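Long-range contacts in hydratase ChsH1 (Mycobacterium tuberculosis C, PDB 4WNB), which probably takes part in hydrating a steroid enoyl-CoA thioester during cholesterol side-chain breakdown, as one of the hot-dog chains of a MaoC-like hydratase: residues V50-D55 and L78-P83; D88-S93 and G110-G115. One frame throughout, in Å; residues are numbered along the deposited sequence. Where two conformers were deposited one is given.

Contact 1. Residues V50-D55 and L78-P83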
loop_
_atom_site.group_PDB
_atom_site.type_symbol
_atom_site.label_atom_id
_atom_site.label_comp_id
_atom_site.label_asym_id
_atom_site.label_seq_id
_atom_site.Cartn_x
_atom_site.Cartn_y
_atom_site.Cartn_z
ATOM N N VAL B 50 -9.020 8.003 -9.533
ATOM C CA VAL B 50 -9.505 6.939 -8.649
ATOM C C VAL B 50 -9.830 5.651 -9.428
ATOM O O VAL B 50 -10.439 5.714 -10.506
ATOM C CB VAL B 50 -10.754 7.430 -7.870
ATOM C CG1 VAL B 50 -11.347 6.338 -7.032
ATOM C CG2 VAL B 50 -10.383 8.649 -7.017
ATOM N N ASN B 51 -9.449 4.496 -8.881
ATOM C CA ASN B 51 -9.649 3.228 -9.580
ATOM C C ASN B 51 -11.047 2.648 -9.329
ATOM O O ASN B 51 -11.804 3.141 -8.499
ATOM C CB ASN B 51 -8.536 2.216 -9.208
ATOM C CG ASN B 51 -8.753 1.523 -7.865
ATOM O OD1 ASN B 51 -9.363 2.067 -6.962
ATOM N ND2 ASN B 51 -8.221 0.300 -7.735
ATOM N N ILE B 52 -11.395 1.614 -10.075
ATOM C CA ILE B 52 -12.750 1.103 -10.056
ATOM C C ILE B 52 -13.046 0.367 -8.731
ATOM O O ILE B 52 -14.169 0.438 -8.217
ATOM C CB ILE B 52 -12.986 0.191 -11.288
ATOM C CG1 ILE B 52 -12.899 1.033 -12.575
ATOM C CG2 ILE B 52 -14.334 -0.543 -11.201
ATOM C CD1 ILE B 52 -12.648 0.209 -13.873
ATOM N N LEU B 53 -12.038 -0.302 -8.163
ATOM C CA LEU B 53 -12.247 -1.029 -6.904
ATOM C C LEU B 53 -12.524 -0.071 -5.755
ATOM O O LEU B 53 -13.244 -0.412 -4.823
ATOM C CB LEU B 53 -11.054 -1.922 -6.573
ATOM C CG LEU B 53 -11.184 -3.354 -7.097
ATOM C CD1 LEU B 53 -9.959 -4.222 -6.789
ATOM C CD2 LEU B 53 -12.468 -3.994 -6.548
ATOM N N THR B 54 -11.958 1.125 -5.824
ATOM C CA THR B 54 -12.248 2.136 -4.819
ATOM C C THR B 54 -13.678 2.651 -5.018
ATOM O O THR B 54 -14.408 2.876 -4.040
ATOM C CB THR B 54 -11.230 3.288 -4.887
ATOM O OG1 THR B 54 -9.920 2.778 -4.590
ATOM C CG2 THR B 54 -11.571 4.419 -3.925
ATOM N N ASP B 55 -14.091 2.832 -6.271
ATOM C CA ASP B 55 -15.498 3.175 -6.540
ATOM C C ASP B 55 -16.438 2.186 -5.862
ATOM O O ASP B 55 -17.401 2.576 -5.203
ATOM C CB ASP B 55 -15.827 3.187 -8.050
ATOM C CG ASP B 55 -15.338 4.441 -8.773
ATOM O OD1 ASP B 55 -15.158 5.496 -8.130
ATOM O OD2 ASP B 55 -15.158 4.365 -10.012
ATOM N N LEU B 78 -22.061 -1.201 -11.057
ATOM C CA LEU B 78 -21.511 0.092 -11.435
ATOM C C LEU B 78 -21.625 0.330 -12.926
ATOM O O LEU B 78 -21.274 -0.543 -13.726
ATOM C CB LEU B 78 -20.041 0.202 -11.038
ATOM C CG LEU B 78 -19.632 0.028 -9.579
ATOM C CD1 LEU B 78 -18.163 0.375 -9.460
ATOM C CD2 LEU B 78 -20.491 0.899 -8.659
ATOM N N ARG B 79 -22.123 1.507 -13.297
ATOM C CA ARG B 79 -21.948 2.004 -14.655
ATOM C C ARG B 79 -20.936 3.130 -14.590
ATOM O O ARG B 79 -21.154 4.121 -13.894
ATOM C CB ARG B 79 -23.263 2.492 -15.271
ATOM C CG ARG B 79 -23.085 2.945 -16.717
ATOM C CD ARG B 79 -24.410 3.069 -17.465
ATOM N NE ARG B 79 -25.113 4.317 -17.173
ATOM C CZ ARG B 79 -26.119 4.431 -16.307
ATOM N NH1 ARG B 79 -26.544 3.372 -15.631
ATOM N NH2 ARG B 79 -26.700 5.606 -16.114
ATOM N N LEU B 80 -19.828 2.972 -15.303
ATOM C CA LEU B 80 -18.694 3.877 -15.157
ATOM C C LEU B 80 -18.829 5.144 -15.998
ATOM O O LEU B 80 -19.208 5.089 -17.171
ATOM C CB LEU B 80 -17.394 3.154 -15.513
ATOM C CG LEU B 80 -17.161 1.851 -14.744
ATOM C CD1 LEU B 80 -15.897 1.188 -15.229
ATOM C CD2 LEU B 80 -17.074 2.116 -13.241
ATOM N N GLY B 81 -18.511 6.285 -15.392
ATOM C CA GLY B 81 -18.644 7.563 -16.067
ATOM C C GLY B 81 -17.348 8.346 -16.210
ATOM O O GLY B 81 -16.284 7.781 -16.513
ATOM N N VAL B 82 -17.429 9.654 -15.978
ATOM C CA VAL B 82 -16.280 10.525 -16.185
ATOM C C VAL B 82 -15.228 10.231 -15.124
ATOM O O VAL B 82 -15.560 9.728 -14.049
ATOM C CB VAL B 82 -16.665 12.023 -16.145
ATOM C CG1 VAL B 82 -17.666 12.348 -17.279
ATOM C CG2 VAL B 82 -17.218 12.399 -14.785
ATOM N N PRO B 83 -13.960 10.522 -15.435
ATOM C CA PRO B 83 -12.884 10.250 -14.464
ATOM C C PRO B 83 -12.968 11.119 -13.223
ATOM O O PRO B 83 -13.461 12.253 -13.287
ATOM C CB PRO B 83 -11.605 10.581 -15.245
ATOM C CG PRO B 83 -12.010 10.486 -16.702
ATOM C CD PRO B 83 -13.432 10.933 -16.744
#
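Ile52 and Leu80 meet methyl to methyl, CD1 of Ile52 lying 3.7 Å from CD1 of Leu80, with the two side chains crossing at about a right angle. Ile52 turns CG1 beside its backbone N (chi1 -65°), and chi2 then carries CD1 out to that leucine while CG2 branches off on another course. CG2 of Ile52 makes a looser contact, 4.3 Å from Leu78 CD1. That same leucine methyl also rests 3.9 Å from CB of Asp55, the aliphatic root of an otherwise polar side chain. Leu78 and Leu80 alternate with Arg79, which suits a strand with one side packed on a helix: both leucines aim at segment 50-55, and the arginine takes the other side, where solvent reaches it.

This is the hot-dog fold, in which strands wrap a long helix; here the first turn of helix 52-67 lies against the end of strand 72-80. Leu78 and Arg79 also pair with a strand of another protein's chain, continuing the sheet across the interface.

Polar bonds hold the groups beside this packing. Asp55 keeps its carboxylate inside the fold by bonding His117 through OD1. Asn51 N-caps the helix: its OD1 accepts from Thr54 N at 3.0 Å, the donor standing 47° above the carbonyl plane. Thr54 OG1 also donates to this oxygen, from within that plane, though the modelled bond is short and its exact length doubtful. Asn51 ND2 turns back to Asp29, one of the cadmium ligands, which places Asn51 in the second shell of the cadmium site. Ile52, Leu80 and Gly81 all touch the bound steroid-CoA thioester, whose pocket runs along this helix-strand junction.

Contact 2. Residues D88-S93 and G110-G115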
loop_
_atom_site.group_PDB
_atom_site.type_symbol
_atom_site.label_atom_id
_atom_site.label_comp_id
_atom_site.label_asym_id
_atom_site.label_seq_id
_atom_site.Cartn_x
_atom_site.Cartn_y
_atom_site.Cartn_z
ATOM N N ASP B 88 -10.343 16.766 -7.633
ATOM C CA ASP B 88 -11.769 16.914 -7.886
ATOM C C ASP B 88 -12.491 16.310 -6.686
ATOM O O ASP B 88 -11.930 15.487 -5.949
ATOM C CB ASP B 88 -12.183 16.250 -9.208
ATOM C CG ASP B 88 -13.448 16.851 -9.799
ATOM O OD1 ASP B 88 -14.245 17.459 -9.049
ATOM O OD2 ASP B 88 -13.644 16.706 -11.019
ATOM N N THR B 89 -13.709 16.772 -6.454
ATOM C CA THR B 89 -14.533 16.323 -5.338
ATOM C C THR B 89 -15.736 15.566 -5.872
ATOM O O THR B 89 -16.494 16.094 -6.689
ATOM C CB THR B 89 -15.030 17.507 -4.473
ATOM O OG1 THR B 89 -13.912 18.119 -3.815
ATOM C CG2 THR B 89 -16.013 17.038 -3.432
ATOM N N VAL B 90 -15.918 14.331 -5.422
ATOM C CA VAL B 90 -17.123 13.612 -5.797
ATOM C C VAL B 90 -18.177 13.710 -4.704
ATOM O O VAL B 90 -17.916 13.473 -3.526
ATOM C CB VAL B 90 -16.831 12.142 -6.128
ATOM C CG1 VAL B 90 -18.110 11.296 -6.046
ATOM C CG2 VAL B 90 -16.236 12.055 -7.506
ATOM N N THR B 91 -19.378 14.091 -5.109
ATOM C CA THR B 91 -20.509 14.117 -4.204
ATOM C C THR B 91 -21.394 12.900 -4.443
ATOM O O THR B 91 -21.886 12.696 -5.552
ATOM C CB THR B 91 -21.337 15.404 -4.385
ATOM O OG1 THR B 91 -20.479 16.544 -4.251
ATOM C CG2 THR B 91 -22.439 15.473 -3.356
ATOM N N PHE B 92 -21.582 12.077 -3.416
ATOM C CA PHE B 92 -22.505 10.955 -3.542
ATOM C C PHE B 92 -23.894 11.377 -3.100
ATOM O O PHE B 92 -24.063 11.926 -2.016
ATOM C CB PHE B 92 -22.043 9.754 -2.720
ATOM C CG PHE B 92 -20.856 9.044 -3.303
ATOM C CD1 PHE B 92 -19.572 9.380 -2.912
ATOM C CD2 PHE B 92 -21.024 8.039 -4.245
ATOM C CE1 PHE B 92 -18.466 8.729 -3.449
ATOM C CE2 PHE B 92 -19.921 7.380 -4.795
ATOM C CZ PHE B 92 -18.640 7.726 -4.393
ATOM N N SER B 93 -24.879 11.123 -3.955
ATOM C CA SER B 93 -26.277 11.298 -3.596
ATOM C C SER B 93 -26.973 9.957 -3.765
ATOM O O SER B 93 -26.590 9.155 -4.619
ATOM C CB SER B 93 -26.940 12.377 -4.453
ATOM O OG SER B 93 -26.805 12.086 -5.833
ATOM N N GLY B 110 -22.477 9.259 -8.062
ATOM C CA GLY B 110 -21.334 10.056 -7.662
ATOM C C GLY B 110 -21.045 11.103 -8.720
ATOM O O GLY B 110 -20.772 10.775 -9.878
ATOM N N ARG B 111 -21.121 12.371 -8.321
ATOM C CA ARG B 111 -20.938 13.488 -9.243
ATOM C C ARG B 111 -19.702 14.301 -8.894
ATOM O O ARG B 111 -19.447 14.568 -7.726
ATOM C CB ARG B 111 -22.173 14.412 -9.228
ATOM C CG ARG B 111 -23.505 13.700 -9.326
ATOM C CD ARG B 111 -24.646 14.693 -9.498
ATOM N NE ARG B 111 -25.631 14.203 -10.457
ATOM C CZ ARG B 111 -26.683 13.460 -10.135
ATOM N NH1 ARG B 111 -26.902 13.134 -8.867
ATOM N NH2 ARG B 111 -27.522 13.053 -11.082
ATOM N N ASN B 112 -18.932 14.691 -9.902
ATOM C CA ASN B 112 -17.868 15.664 -9.677
ATOM C C ASN B 112 -17.979 16.797 -10.698
ATOM O O ASN B 112 -19.026 16.947 -11.340
ATOM C CB ASN B 112 -16.477 14.993 -9.705
ATOM C CG ASN B 112 -16.142 14.322 -11.040
ATOM O OD1 ASN B 112 -16.595 14.734 -12.104
ATOM N ND2 ASN B 112 -15.320 13.284 -10.973
ATOM N N THR B 113 -16.920 17.583 -10.862
ATOM C CA THR B 113 -16.986 18.739 -11.753
ATOM C C THR B 113 -17.178 18.323 -13.208
ATOM O O THR B 113 -17.857 19.016 -13.973
ATOM C CB THR B 113 -15.726 19.626 -11.652
ATOM O OG1 THR B 113 -14.591 18.919 -12.173
ATOM C CG2 THR B 113 -15.470 20.034 -10.211
ATOM N N LEU B 114 -16.594 17.190 -13.583
ATOM C CA LEU B 114 -16.695 16.685 -14.949
ATOM C C LEU B 114 -18.061 16.068 -15.263
ATOM O O LEU B 114 -18.365 15.781 -16.423
ATOM C CB LEU B 114 -15.593 15.656 -15.209
ATOM C CG LEU B 114 -14.171 16.178 -15.395
ATOM C CD1 LEU B 114 -13.196 15.023 -15.615
ATOM C CD2 LEU B 114 -14.120 17.166 -16.552
ATOM N N GLY B 115 -18.879 15.863 -14.232
ATOM C CA GLY B 115 -20.208 15.294 -14.401
ATOM C C GLY B 115 -20.470 14.055 -13.551
ATOM O O GLY B 115 -20.062 13.990 -12.388
#
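Thr91 and Arg111 form an antiparallel hydrogen-bonded pair: Thr91 N donates to Arg111 O at 2.7 Å, and Arg111 N returns a bond to Thr91 O at 2.9 Å. Strands 89-100 and 103-112 make a beta hairpin, and this is its open end, where the second strand runs into the type I turn Asn112-Gly115. Gly115 suits the turn because its positive phi is easily reached by glycine.

Apolar packing occupies the face that carries Val90 and Phe92. Phe92 and Gly110 form the neighbouring non-hydrogen-bonded pair, CD2 of Phe92 lying 4.0 Å from Gly110 CA, and Val90 CG1 closes on the same CA at 3.8 Å. That methyl also sits over one face of the phenyl ring, toward its rim. A bare CA is what leaves room for methyl and ring together. The other methyl of Val90, CG2, packs 3.7 Å from Asn112 CB.

Polar side-chain bonds gather round Asp88. The carboxylate reaches Thr113 because chi1 (-156°) swings CG away from the backbone N. OD1 accepts Thr113 N at 3.2 Å on the syn side, almost straight at 165°, and Thr89 N on the anti side. OD2 takes the hydroxyl of Thr113, OG1, at 2.7 Å from above the carboxylate plane. The amide of Asn112 stacks on this carboxylate, the planes 23° apart, while its ND2 bonds Pro83 O.

With three donors directed at it, the Asp88 carboxylate would be expected to favour its ionised form, and segment 88-93 is tied by this carboxylate to the turn that follows the other strand.

Overall arrangement
After strand 11-14 and two helices, the chain enters segment 50-55 at the start of helix 52-67, completes the helix and returns along strand 72-80; contact 1 closes this loop of 22 intervening residues. A short connection leads to strand 89-100, and contact 2 closes the hairpin with strand 103-112, with 16 residues between its segments. The loops lie in series, neither nested nor crossed. Contact 1 ties the helix to an outer strand of this chain's sheet, whereas contact 2 joins two neighbouring strands further across it. Their centres are about 11 Å apart, and Val82 and Pro83 at the end of contact 1 pack on Asn112 and Leu114 of the turn in contact 2.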